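PDB 5CO1: protocadherin-19 isoform 1 from Danio rerio, which mediates calcium-dependent, homophilic cell adhesion, acting most strongly in complex with cadherin cdh2, and is essential for early neurulation of the anterior neural plate. Local coordinates for residues V11-N16 against T21-L26; Y41-F46 against G62-N67; Q83-D86 against I92-H95; V139-S144 against G148-R153. All coordinates share one frame; numbering follows the deposited sequence.

Contact 1: residues V11-N16 against T21-L26; sequences VNVLEN and TLVIDL. With CA (calcium ion), chain H; CA (calcium ion), chain F; CA (calcium ion), chain E.
Glu-15 OE1, just past the point where Val-11 and Val-13 pack on Val-23, is gripped by a calcium ion at 2.5 Å and by the backbone N of His-72. The setting is the cadherin fold, a sandwich of two beta sheets: strand 8-14 borders one sheet, strand 22-25 the other, and the two run nearly antiparallel, 7.6 Å apart between axes, without a hydrogen bond between the segments. Apolar side chains close this edge. Val-11 CG2 meets Val-23 CG1 at 3.8 Å, the two side chains crossing at about a right angle, while Val-11 CG1 lies near Val-23 O and Ile-24 CD1. Val-23 and Ile-24 both face Ile-64 in a classic beta bulge. At the end of strand 22-25, Asp-25 OD1 and Leu-26 O just after it, joined by Thr-61 O and two waters, bind a separate calcium ion. The carboxylate of Glu-15 bridges two others at the junction with the next cadherin domain, its chain extended beyond CG (chi2 175°) so that the oxygens reach both metals. Its second oxygen, OE2, binds the other ion at 2.3 Å, together with Asp-143 OD1 of that next domain.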
loop_
_atom_site.group_PDB
_atom_site.type_symbol
_atom_site.label_atom_id
_atom_site.label_comp_id
_atom_site.label_asym_id
_atom_site.label_seq_id
_atom_site.Cartn_x
_atom_site.Cartn_y
_atom_site.Cartn_z
ATOM N N VAL A 11 -6.791 -10.731 -15.722
ATOM C CA VAL A 11 -8.007 -10.454 -14.983
ATOM C C VAL A 11 -7.621 -9.471 -13.919
ATOM O O VAL A 11 -6.484 -9.477 -13.463
ATOM C CB VAL A 11 -8.629 -11.711 -14.320
ATOM C CG1 VAL A 11 -9.474 -12.469 -15.324
ATOM C CG2 VAL A 11 -7.541 -12.625 -13.833
ATOM N N ASN A 12 -8.529 -8.538 -13.663
ATOM C CA ASN A 12 -8.378 -7.614 -12.590
ATOM C C ASN A 12 -9.148 -8.088 -11.384
ATOM O O ASN A 12 -10.305 -8.493 -11.499
ATOM C CB ASN A 12 -8.893 -6.278 -13.045
ATOM C CG ASN A 12 -8.005 -5.655 -14.093
ATOM O OD1 ASN A 12 -6.789 -5.703 -13.983
ATOM N ND2 ASN A 12 -8.608 -5.087 -15.125
ATOM N N VAL A 13 -8.537 -7.930 -10.211
ATOM C CA VAL A 13 -9.206 -8.258 -9.000
ATOM C C VAL A 13 -8.869 -7.292 -7.914
ATOM O O VAL A 13 -7.713 -7.020 -7.699
ATOM C CB VAL A 13 -8.815 -9.629 -8.523
ATOM C CG1 VAL A 13 -9.480 -9.898 -7.197
ATOM C CG2 VAL A 13 -9.283 -10.651 -9.524
ATOM N N LEU A 14 -9.882 -6.840 -7.179
ATOM C CA LEU A 14 -9.708 -5.871 -6.115
ATOM C C LEU A 14 -8.857 -6.488 -5.026
ATOM O O LEU A 14 -9.045 -7.661 -4.705
ATOM C CB LEU A 14 -11.059 -5.480 -5.505
ATOM C CG LEU A 14 -11.557 -4.250 -6.168
ATOM C CD1 LEU A 14 -12.900 -3.839 -5.633
ATOM C CD2 LEU A 14 -10.517 -3.177 -5.916
ATOM N N GLU A 15 -7.975 -5.712 -4.417
ATOM C CA GLU A 15 -7.363 -6.207 -3.203
ATOM C C GLU A 15 -8.419 -6.283 -2.136
ATOM O O GLU A 15 -9.441 -5.612 -2.233
ATOM C CB GLU A 15 -6.167 -5.377 -2.739
ATOM C CG GLU A 15 -6.468 -4.020 -2.154
ATOM C CD GLU A 15 -5.212 -3.357 -1.637
ATOM O OE1 GLU A 15 -4.418 -4.051 -0.952
ATOM O OE2 GLU A 15 -4.975 -2.178 -1.980
ATOM N N ASN A 16 -8.236 -7.281 -1.275
ATOM C CA ASN A 16 -9.082 -7.543 -0.112
ATOM C C ASN A 16 -10.408 -8.149 -0.527
ATOM O O ASN A 16 -11.350 -8.208 0.246
ATOM C CB ASN A 16 -9.279 -6.284 0.724
ATOM C CG ASN A 16 -7.951 -5.708 1.250
ATOM O OD1 ASN A 16 -6.962 -6.427 1.463
ATOM N ND2 ASN A 16 -7.926 -4.387 1.445
ATOM N N THR A 21 -14.443 -15.100 -4.156
ATOM C CA THR A 21 -14.656 -14.193 -5.269
ATOM C C THR A 21 -14.250 -14.869 -6.599
ATOM O O THR A 21 -13.230 -15.573 -6.695
ATOM C CB THR A 21 -13.868 -12.886 -5.010
ATOM O OG1 THR A 21 -14.479 -12.150 -3.935
ATOM C CG2 THR A 21 -13.809 -12.023 -6.231
ATOM N N LEU A 22 -15.092 -14.747 -7.615
ATOM C CA LEU A 22 -14.733 -15.310 -8.921
ATOM C C LEU A 22 -13.560 -14.541 -9.522
ATOM O O LEU A 22 -13.453 -13.337 -9.370
ATOM C CB LEU A 22 -15.910 -15.274 -9.884
ATOM C CG LEU A 22 -15.589 -15.644 -11.341
ATOM C CD1 LEU A 22 -15.378 -17.145 -11.481
ATOM C CD2 LEU A 22 -16.664 -15.144 -12.301
ATOM N N VAL A 23 -12.628 -15.270 -10.113
ATOM C CA VAL A 23 -11.500 -14.666 -10.787
ATOM C C VAL A 23 -11.615 -14.953 -12.272
ATOM O O VAL A 23 -11.680 -14.022 -13.073
ATOM C CB VAL A 23 -10.188 -15.273 -10.291
ATOM C CG1 VAL A 23 -9.045 -14.905 -11.230
ATOM C CG2 VAL A 23 -9.932 -14.845 -8.850
ATOM N N ILE A 24 -11.707 -16.241 -12.630
ATOM C CA ILE A 24 -12.073 -16.596 -13.990
ATOM C C ILE A 24 -12.551 -18.033 -14.117
ATOM O O ILE A 24 -12.202 -18.887 -13.319
ATOM C CB ILE A 24 -10.907 -16.300 -14.955
ATOM C CG1 ILE A 24 -11.324 -16.511 -16.398
ATOM C CG2 ILE A 24 -9.653 -17.116 -14.634
ATOM C CD1 ILE A 24 -10.381 -15.853 -17.380
ATOM N N ASP A 25 -13.455 -18.258 -15.054
ATOM C CA ASP A 25 -13.962 -19.591 -15.382
ATOM C C ASP A 25 -13.302 -20.051 -16.707
ATOM O O ASP A 25 -13.500 -19.442 -17.763
ATOM C CB ASP A 25 -15.492 -19.518 -15.493
ATOM C CG ASP A 25 -16.169 -20.881 -15.801
ATOM O OD1 ASP A 25 -15.510 -21.946 -15.957
ATOM O OD2 ASP A 25 -17.413 -20.852 -15.939
ATOM N N LEU A 26 -12.359 -20.985 -16.600
ATOM C CA LEU A 26 -11.579 -21.400 -17.757
ATOM C C LEU A 26 -12.284 -22.516 -18.508
ATOM O O LEU A 26 -13.125 -23.223 -17.955
ATOM C CB LEU A 26 -10.182 -21.846 -17.331
ATOM C CG LEU A 26 -9.270 -20.807 -16.702
ATOM C CD1 LEU A 26 -7.981 -21.460 -16.268
ATOM C CD2 LEU A 26 -8.928 -19.675 -17.654
HETATM CA CA CA H . -15.295 -23.991 -17.190
HETATM CA CA CA F . -3.849 -0.484 -0.941
HETATM CA CA CA E . -3.548 -3.720 1.319
HETATM O O HOH W 1 -2.349 -3.098 3.293
HETATM O O HOH W 2 -4.285 -5.690 2.145
HETATM O O HOH W 3 -16.021 -22.795 -18.695
HETATM O O HOH W 4 -14.773 -25.929 -18.396
#

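Contact 2: residues Y41-F46 against G62-N67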
loop_
_atom_site.group_PDB
_atom_site.type_symbol
_atom_site.label_atom_id
_atom_site.label_comp_id
_atom_site.label_asym_id
_atom_site.label_seq_id
_atom_site.Cartn_x
_atom_site.Cartn_y
_atom_site.Cartn_z
ATOM N N TYR A 41 -8.691 -29.915 -14.514
ATOM C CA TYR A 41 -8.009 -28.629 -14.496
ATOM C C TYR A 41 -7.200 -28.544 -13.234
ATOM O O TYR A 41 -7.728 -28.779 -12.167
ATOM C CB TYR A 41 -9.040 -27.496 -14.487
ATOM C CG TYR A 41 -9.796 -27.332 -15.772
ATOM C CD1 TYR A 41 -9.324 -26.503 -16.770
ATOM C CD2 TYR A 41 -11.017 -27.955 -15.968
ATOM C CE1 TYR A 41 -10.010 -26.351 -17.960
ATOM C CE2 TYR A 41 -11.728 -27.785 -17.147
ATOM C CZ TYR A 41 -11.210 -26.986 -18.145
ATOM O OH TYR A 41 -11.909 -26.794 -19.321
ATOM N N SER A 42 -5.991 -28.027 -13.335
ATOM C CA SER A 42 -5.111 -27.924 -12.182
ATOM C C SER A 42 -4.048 -26.863 -12.404
ATOM O O SER A 42 -3.687 -26.553 -13.548
ATOM C CB SER A 42 -4.419 -29.271 -11.983
ATOM O OG SER A 42 -3.576 -29.584 -13.091
ATOM N N PHE A 43 -3.501 -26.336 -11.319
ATOM C CA PHE A 43 -2.292 -25.530 -11.422
ATOM C C PHE A 43 -1.091 -26.453 -11.488
ATOM O O PHE A 43 -0.965 -27.364 -10.680
ATOM C CB PHE A 43 -2.096 -24.627 -10.207
ATOM C CG PHE A 43 -3.291 -23.797 -9.830
ATOM C CD1 PHE A 43 -4.069 -23.171 -10.787
ATOM C CD2 PHE A 43 -3.517 -23.491 -8.492
ATOM C CE1 PHE A 43 -5.090 -22.314 -10.418
ATOM C CE2 PHE A 43 -4.599 -22.726 -8.117
ATOM C CZ PHE A 43 -5.369 -22.108 -9.082
ATOM N N ILE A 44 -0.124 -26.119 -12.323
ATOM C CA ILE A 44 1.127 -26.861 -12.318
ATOM C C ILE A 44 2.309 -26.010 -11.900
ATOM O O ILE A 44 3.375 -26.524 -11.548
ATOM C CB ILE A 44 1.407 -27.563 -13.667
ATOM C CG1 ILE A 44 1.107 -26.662 -14.878
ATOM C CG2 ILE A 44 0.613 -28.864 -13.735
ATOM C CD1 ILE A 44 2.291 -25.855 -15.345
ATOM N N ASN A 45 2.106 -24.703 -11.896
ATOM C CA ASN A 45 3.132 -23.804 -11.430
ATOM C C ASN A 45 2.592 -22.436 -11.012
ATOM O O ASN A 45 1.534 -21.972 -11.474
ATOM C CB ASN A 45 4.230 -23.648 -12.487
ATOM C CG ASN A 45 5.623 -23.784 -11.903
ATOM O OD1 ASN A 45 5.844 -23.591 -10.698
ATOM N ND2 ASN A 45 6.566 -24.151 -12.751
ATOM N N PHE A 46 3.405 -21.772 -10.200
ATOM C CA PHE A 46 2.972 -20.710 -9.305
ATOM C C PHE A 46 4.229 -19.856 -9.153
ATOM O O PHE A 46 5.114 -20.191 -8.361
ATOM C CB PHE A 46 2.530 -21.314 -7.956
ATOM C CG PHE A 46 3.219 -22.616 -7.629
ATOM C CD1 PHE A 46 4.497 -22.623 -7.070
ATOM C CD2 PHE A 46 2.661 -23.827 -8.021
ATOM C CE1 PHE A 46 5.170 -23.812 -6.850
ATOM C CE2 PHE A 46 3.338 -25.019 -7.818
ATOM C CZ PHE A 46 4.589 -25.011 -7.224
ATOM N N GLY A 62 -12.836 -25.857 -13.941
ATOM C CA GLY A 62 -11.772 -24.881 -14.198
ATOM C C GLY A 62 -12.064 -23.460 -13.737
ATOM O O GLY A 62 -11.571 -22.502 -14.316
ATOM N N VAL A 63 -12.888 -23.320 -12.709
ATOM C CA VAL A 63 -13.155 -22.023 -12.121
ATOM C C VAL A 63 -12.105 -21.710 -11.064
ATOM O O VAL A 63 -11.938 -22.467 -10.125
ATOM C CB VAL A 63 -14.570 -21.983 -11.509
ATOM C CG1 VAL A 63 -14.618 -21.068 -10.301
ATOM C CG2 VAL A 63 -15.585 -21.519 -12.554
ATOM N N ILE A 64 -11.382 -20.605 -11.234
ATOM C CA ILE A 64 -10.434 -20.131 -10.207
ATOM C C ILE A 64 -11.126 -19.094 -9.332
ATOM O O ILE A 64 -11.907 -18.286 -9.814
ATOM C CB ILE A 64 -9.173 -19.491 -10.835
ATOM C CG1 ILE A 64 -8.367 -20.493 -11.664
ATOM C CG2 ILE A 64 -8.275 -18.912 -9.774
ATOM C CD1 ILE A 64 -7.421 -19.824 -12.639
ATOM N N THR A 65 -10.897 -19.186 -8.032
ATOM C CA THR A 65 -11.504 -18.281 -7.055
ATOM C C THR A 65 -10.400 -17.784 -6.162
ATOM O O THR A 65 -9.312 -18.376 -6.118
ATOM C CB THR A 65 -12.566 -18.960 -6.160
ATOM O OG1 THR A 65 -12.150 -20.294 -5.817
ATOM C CG2 THR A 65 -13.908 -19.020 -6.883
ATOM N N VAL A 66 -10.657 -16.650 -5.525
ATOM C CA VAL A 66 -9.790 -16.167 -4.471
ATOM C C VAL A 66 -9.830 -17.117 -3.262
ATOM O O VAL A 66 -10.890 -17.619 -2.902
ATOM C CB VAL A 66 -10.191 -14.735 -4.052
ATOM C CG1 VAL A 66 -9.300 -14.256 -2.916
ATOM C CG2 VAL A 66 -10.079 -13.790 -5.242
ATOM N N ASN A 67 -8.659 -17.428 -2.713
ATOM C CA ASN A 67 -8.556 -18.383 -1.594
ATOM C C ASN A 67 -7.862 -17.868 -0.340
ATOM O O ASN A 67 -7.956 -18.488 0.716
ATOM C CB ASN A 67 -7.854 -19.667 -2.034
ATOM C CG ASN A 67 -8.239 -20.869 -1.173
ATOM O OD1 ASN A 67 -9.422 -21.109 -0.905
ATOM N ND2 ASN A 67 -7.239 -21.637 -0.748
#
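Tyr-41 and Gly-62 form the close-packed part of this contact, in which strand 39-46 meets the residue leading into strand 63-66 of the opposite sheet of the cadherin sandwich. Gly-62 CA lies over one face of the tyrosine ring, 3.8 Å from the centroid of Tyr-41 and 24° off the ring normal, a CH-pi contact displaced toward the rim. The backbone N of Gly-62 comes within 3.4 Å of CD2 of Tyr-41. Having no side chain, the glycine lets its main chain come directly against the ring; its positive phi (67°) is a separate feature that favours glycine. Beyond the ring, the buried OH of Tyr-41 is satisfied by a hydrogen bond with Ala-28 N.

The second point of touch is thinner. Phe-43 presents the edge of its ring, and its CE1 meets Ile-64 CG1 in the ring plane at 4.0 Å; CG of Phe-43 stands anti to the carbonyl carbon (chi1 -51°), and the far end of the ring approaches the isoleucine although its CB does not point there. Ile-57 lies against Tyr-41, Phe-43 and Ile-64 alike, adding to this apolar layer. Past Phe-43 the strands part. Ile-44 and Asn-45 are exposed, and Asn-45 OD1 turns back to accept a hydrogen bond from Phe-46 N at 3.1 Å.

No hydrogen bond joins the two segments: cohesion here rests on dispersion and CH-pi packing between the sheets, with the tyrosine hydroxyl adding a polar link to Ala-28.

Contact 3: residues Q83-D86 against I92-H95; sequences QAKD and IPAH
Ala-84 and Ala-94 exchange both of their backbone hydrogen bonds across a beta hairpin, as an antiparallel hydrogen-bonded pair. Ala-84 N donates to Ala-94 O at 2.9 Å, and Ala-94 N returns the bond to Ala-84 O at 3.0 Å, the latter lying in the carbonyl plane. Each acceptor also receives a CA-H contact: Gln-83 CA approaches Ala-94 O, and Pro-93 CA comes to 3.4 Å from Ala-84 O. Proline lacks an N-H, and what Pro-93 directs at Ala-84 O is its CA-H.

Gln-83 and His-95 form the adjoining non-hydrogen-bonded pair. The Gln-83 side chain runs alongside both Pro-93 and His-95, pointing the same way as each, with the glutamine amide and histidine ring planes 69° apart. Beyond CG the Gln-83 chain is extended (chi2 163°), which carries the amide out over its neighbours: OE1 of that residue lies 3.4 Å from His-95 CE1 and 3.7 Å from Pro-93 CB, which are packing contacts. Toward the turn, Lys-85 NZ and Asp-86 O each make a weak hydrogen bond with Ser-91 OG.

The two alanine methyls point to the other face of the sheet, where Phe-4 lies against both. On its far edge strand 77-86 bonds strand 39-46, through Gln-83 with Ser-42 and Lys-85 with Val-40, while strand 94-103 continues the sheet to strand 8-14.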
loop_
_atom_site.group_PDB
_atom_site.type_symbol
_atom_site.label_atom_id
_atom_site.label_comp_id
_atom_site.label_asym_id
_atom_site.label_seq_id
_atom_site.Cartn_x
_atom_site.Cartn_y
_atom_site.Cartn_z
ATOM N N GLN A 83 -3.035 -26.104 -16.322
ATOM C CA GLN A 83 -3.235 -27.125 -17.346
ATOM C C GLN A 83 -4.582 -27.854 -17.320
ATOM O O GLN A 83 -5.337 -27.824 -16.330
ATOM C CB GLN A 83 -2.101 -28.135 -17.325
ATOM C CG GLN A 83 -2.083 -29.072 -16.124
ATOM C CD GLN A 83 -1.209 -30.293 -16.372
ATOM O OE1 GLN A 83 -0.052 -30.170 -16.805
ATOM N NE2 GLN A 83 -1.782 -31.476 -16.183
ATOM N N ALA A 84 -4.853 -28.514 -18.438
ATOM C CA ALA A 84 -6.012 -29.382 -18.594
ATOM C C ALA A 84 -5.606 -30.712 -19.224
ATOM O O ALA A 84 -4.936 -30.755 -20.255
ATOM C CB ALA A 84 -7.040 -28.705 -19.463
ATOM N N LYS A 85 -5.984 -31.793 -18.567
ATOM C CA LYS A 85 -5.523 -33.128 -18.924
ATOM C C LYS A 85 -6.711 -34.045 -18.734
ATOM O O LYS A 85 -7.328 -34.048 -17.660
ATOM C CB LYS A 85 -4.387 -33.543 -17.998
ATOM C CG LYS A 85 -3.641 -34.782 -18.440
ATOM C CD LYS A 85 -2.630 -35.221 -17.388
ATOM C CE LYS A 85 -1.844 -36.446 -17.833
ATOM N NZ LYS A 85 -2.732 -37.614 -18.091
ATOM N N ASP A 86 -7.107 -34.744 -19.793
ATOM C CA ASP A 86 -8.078 -35.829 -19.626
ATOM C C ASP A 86 -7.452 -36.975 -18.839
ATOM O O ASP A 86 -6.243 -37.228 -18.926
ATOM C CB ASP A 86 -8.689 -36.319 -20.958
ATOM C CG ASP A 86 -7.687 -36.359 -22.101
ATOM O OD1 ASP A 86 -6.725 -35.531 -22.109
ATOM O OD2 ASP A 86 -7.910 -37.164 -23.039
ATOM N N ILE A 92 -1.724 -35.771 -23.930
ATOM C CA ILE A 92 -0.910 -34.590 -23.620
ATOM C C ILE A 92 -1.745 -33.433 -22.984
ATOM O O ILE A 92 -2.968 -33.356 -23.172
ATOM C CB ILE A 92 -0.111 -34.128 -24.864
ATOM C CG1 ILE A 92 0.808 -32.941 -24.514
ATOM C CG2 ILE A 92 -1.050 -33.820 -26.028
ATOM C CD1 ILE A 92 2.021 -32.798 -25.411
ATOM N N PRO A 93 -1.108 -32.610 -22.123
ATOM C CA PRO A 93 -1.865 -31.502 -21.532
ATOM C C PRO A 93 -1.959 -30.268 -22.418
ATOM O O PRO A 93 -1.070 -30.005 -23.236
ATOM C CB PRO A 93 -1.073 -31.160 -20.259
ATOM C CG PRO A 93 -0.221 -32.353 -19.985
ATOM C CD PRO A 93 0.093 -32.930 -21.327
ATOM N N ALA A 94 -3.038 -29.514 -22.231
ATOM C CA ALA A 94 -3.118 -28.126 -22.670
ATOM C C ALA A 94 -2.718 -27.229 -21.518
ATOM O O ALA A 94 -3.006 -27.541 -20.380
ATOM C CB ALA A 94 -4.537 -27.801 -23.103
ATOM N N HIS A 95 -2.140 -26.078 -21.843
ATOM C CA HIS A 95 -1.587 -25.136 -20.874
ATOM C C HIS A 95 -2.142 -23.773 -21.208
ATOM O O HIS A 95 -2.342 -23.453 -22.375
ATOM C CB HIS A 95 -0.042 -25.111 -20.966
ATOM C CG HIS A 95 0.580 -26.420 -20.607
ATOM N ND1 HIS A 95 0.631 -26.874 -19.305
ATOM C CD2 HIS A 95 0.928 -27.478 -21.380
ATOM C CE1 HIS A 95 1.094 -28.112 -19.284
ATOM N NE2 HIS A 95 1.278 -28.504 -20.531
#

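Contact 4: residues V139-S144 against G148-R153; sequences VSDNDS and GKVQCR. With CA (calcium ion), chain G; CA (calcium ion), chain F.
Asp-141 and Gly-148 meet beside a calcium ion, with CB of the aspartate 3.3 Å from the glycine O. Metal bonds dominate. Both carboxylate oxygens of Asp-141 hold the ion, at 2.4 Å for OD1, and Asp-143 OD2 joins them; Asn-106 OD1, Asn-108 O, Asn-147 O and Asp-193 OD2 complete the site. Asp-143 OD1 reaches a second calcium ion at 2.5 Å, so its carboxylate bridges two metals. This is the DXD motif of cadherin repeats, at the junction between two domains.

Hydrogen bonds shape the loop. Asp-143 N donates to Asp-141 OD1 at 3.1 Å with an angle of 160°, an Asx turn that uses the anti lone pair, so this oxygen serves metal and backbone together. Across the segments the link from Gly-148 N to Ser-144 O is weak, and Gly-148 CA adds a CA-H contact to Asp-143 O.

Apolar packing fills the other end. Val-150 splits its two methyls: CG1, anti to the backbone N (chi1 170°), meets Val-139 CG2, whereas CG2 lies 3.7 Å from Asp-141 CB. Cys-152 SG lies 4.1 Å from CG1 of Val-139.

Strand 135-140 pairs with strand 111-115 in one sheet of the domain, Ser-140 bonding Glu-111; the weakly bonded strand 150-155 edges the other sheet, joined to strand 184-193 through Glu-192 and Leu-190.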
loop_
_atom_site.group_PDB
_atom_site.type_symbol
_atom_site.label_atom_id
_atom_site.label_comp_id
_atom_site.label_asym_id
_atom_site.label_seq_id
_atom_site.Cartn_x
_atom_site.Cartn_y
_atom_site.Cartn_z
ATOM N N VAL A 139 6.349 12.241 5.314
ATOM C CA VAL A 139 5.061 11.531 5.362
ATOM C C VAL A 139 4.996 10.517 4.242
ATOM O O VAL A 139 5.273 10.825 3.087
ATOM C CB VAL A 139 3.832 12.465 5.289
ATOM C CG1 VAL A 139 3.696 13.265 6.572
ATOM C CG2 VAL A 139 3.907 13.399 4.081
ATOM N N SER A 140 4.672 9.290 4.602
ATOM C CA SER A 140 4.583 8.233 3.629
ATOM C C SER A 140 3.197 7.576 3.639
ATOM O O SER A 140 2.419 7.736 4.570
ATOM C CB SER A 140 5.645 7.194 3.928
ATOM O OG SER A 140 5.634 6.896 5.309
ATOM N N ASP A 141 2.914 6.853 2.564
ATOM C CA ASP A 141 1.719 6.067 2.425
ATOM C C ASP A 141 2.126 4.836 1.614
ATOM O O ASP A 141 2.610 4.955 0.483
ATOM C CB ASP A 141 0.646 6.897 1.685
ATOM C CG ASP A 141 -0.783 6.397 1.929
ATOM O OD1 ASP A 141 -1.087 5.243 1.575
ATOM O OD2 ASP A 141 -1.634 7.187 2.386
ATOM N N ASN A 142 1.867 3.662 2.164
ATOM C CA ASN A 142 2.113 2.420 1.456
ATOM C C ASN A 142 1.248 2.156 0.221
ATOM O O ASN A 142 1.488 1.172 -0.453
ATOM C CB ASN A 142 1.971 1.222 2.406
ATOM C CG ASN A 142 2.834 1.352 3.645
ATOM O OD1 ASN A 142 4.014 1.664 3.561
ATOM N ND2 ASN A 142 2.224 1.182 4.810
ATOM N N ASP A 143 0.196 2.939 -0.026
ATOM C CA ASP A 143 -0.676 2.703 -1.193
ATOM C C ASP A 143 -0.003 3.293 -2.433
ATOM O O ASP A 143 0.959 4.039 -2.309
ATOM C CB ASP A 143 -2.090 3.311 -1.006
ATOM C CG ASP A 143 -2.853 2.718 0.181
ATOM O OD1 ASP A 143 -2.964 1.470 0.268
ATOM O OD2 ASP A 143 -3.346 3.522 1.032
ATOM N N SER A 144 -0.547 3.010 -3.613
ATOM C CA SER A 144 -0.043 3.576 -4.872
ATOM C C SER A 144 -0.946 4.650 -5.479
ATOM O O SER A 144 -2.017 4.942 -4.972
ATOM C CB SER A 144 0.172 2.460 -5.886
ATOM O OG SER A 144 0.911 1.400 -5.286
ATOM N N GLY A 148 -1.756 6.962 -2.484
ATOM C CA GLY A 148 -0.483 7.145 -1.807
ATOM C C GLY A 148 0.126 8.543 -1.777
ATOM O O GLY A 148 1.104 8.722 -1.070
ATOM N N LYS A 149 -0.375 9.482 -2.594
ATOM C CA LYS A 149 0.006 10.913 -2.532
ATOM C C LYS A 149 -0.566 11.602 -1.306
ATOM O O LYS A 149 -1.764 11.752 -1.196
ATOM C CB LYS A 149 -0.506 11.704 -3.749
ATOM C CG LYS A 149 0.221 11.437 -5.060
ATOM C CD LYS A 149 1.152 12.586 -5.460
ATOM C CE LYS A 149 2.409 12.082 -6.171
ATOM N NZ LYS A 149 2.139 10.977 -7.147
ATOM N N VAL A 150 0.305 12.229 -0.537
ATOM C CA VAL A 150 -0.020 12.731 0.778
ATOM C C VAL A 150 0.252 14.216 0.867
ATOM O O VAL A 150 0.994 14.745 0.088
ATOM C CB VAL A 150 0.849 12.021 1.813
ATOM C CG1 VAL A 150 0.722 12.668 3.183
ATOM C CG2 VAL A 150 0.455 10.563 1.860
ATOM N N GLN A 151 -0.327 14.871 1.855
ATOM C CA GLN A 151 -0.275 16.322 1.979
ATOM C C GLN A 151 -0.495 16.653 3.434
ATOM O O GLN A 151 -1.245 15.995 4.104
ATOM C CB GLN A 151 -1.393 16.929 1.146
ATOM C CG GLN A 151 -1.282 18.418 0.984
ATOM C CD GLN A 151 -1.899 18.903 -0.312
ATOM O OE1 GLN A 151 -2.758 18.235 -0.915
ATOM N NE2 GLN A 151 -1.444 20.068 -0.766
ATOM N N CYS A 152 0.210 17.615 3.967
ATOM C CA CYS A 152 0.110 17.843 5.395
ATOM C C CYS A 152 0.356 19.286 5.760
ATOM O O CYS A 152 0.439 20.153 4.899
ATOM C CB CYS A 152 1.041 16.898 6.164
ATOM S SG CYS A 152 2.792 17.159 5.858
ATOM N N ARG A 153 0.307 19.552 7.050
ATOM C CA ARG A 153 -0.203 20.798 7.546
ATOM C C ARG A 153 -0.035 20.801 9.042
ATOM O O ARG A 153 -0.414 19.853 9.727
ATOM C CB ARG A 153 -1.686 20.899 7.231
ATOM C CG ARG A 153 -2.189 22.309 7.024
ATOM C CD ARG A 153 -3.679 22.344 7.263
ATOM N NE ARG A 153 -3.965 22.818 8.596
ATOM C CZ ARG A 153 -5.170 23.156 9.022
ATOM N NH1 ARG A 153 -6.226 22.997 8.239
ATOM N NH2 ARG A 153 -5.319 23.638 10.249
HETATM CA CA CA G . -3.406 5.842 1.502
HETATM CA CA CA F . -3.849 -0.484 -0.941
#

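From the N terminus the four contacts follow in series, none nesting or crossing. Contact 1 closes a four-residue loop and joins the edges of the two sheets of the first cadherin domain. Contact 2 spans a longer excursion, through helix 51-54 and strand 55-57, and ties the sheets together from within; its strand 63-66 pairs with 22-25 of contact 1, probably through Ile-24 O and Ile-64 N. Contact 3 closes the hairpin beside strand 39-46, so contacts 2 and 3 share a sheet. Contact 4 closes a three-residue loop and joins the second domain's two sheets; its centre is about 28 Å from that of contact 1, yet both bind the same calcium ion at the domain junction.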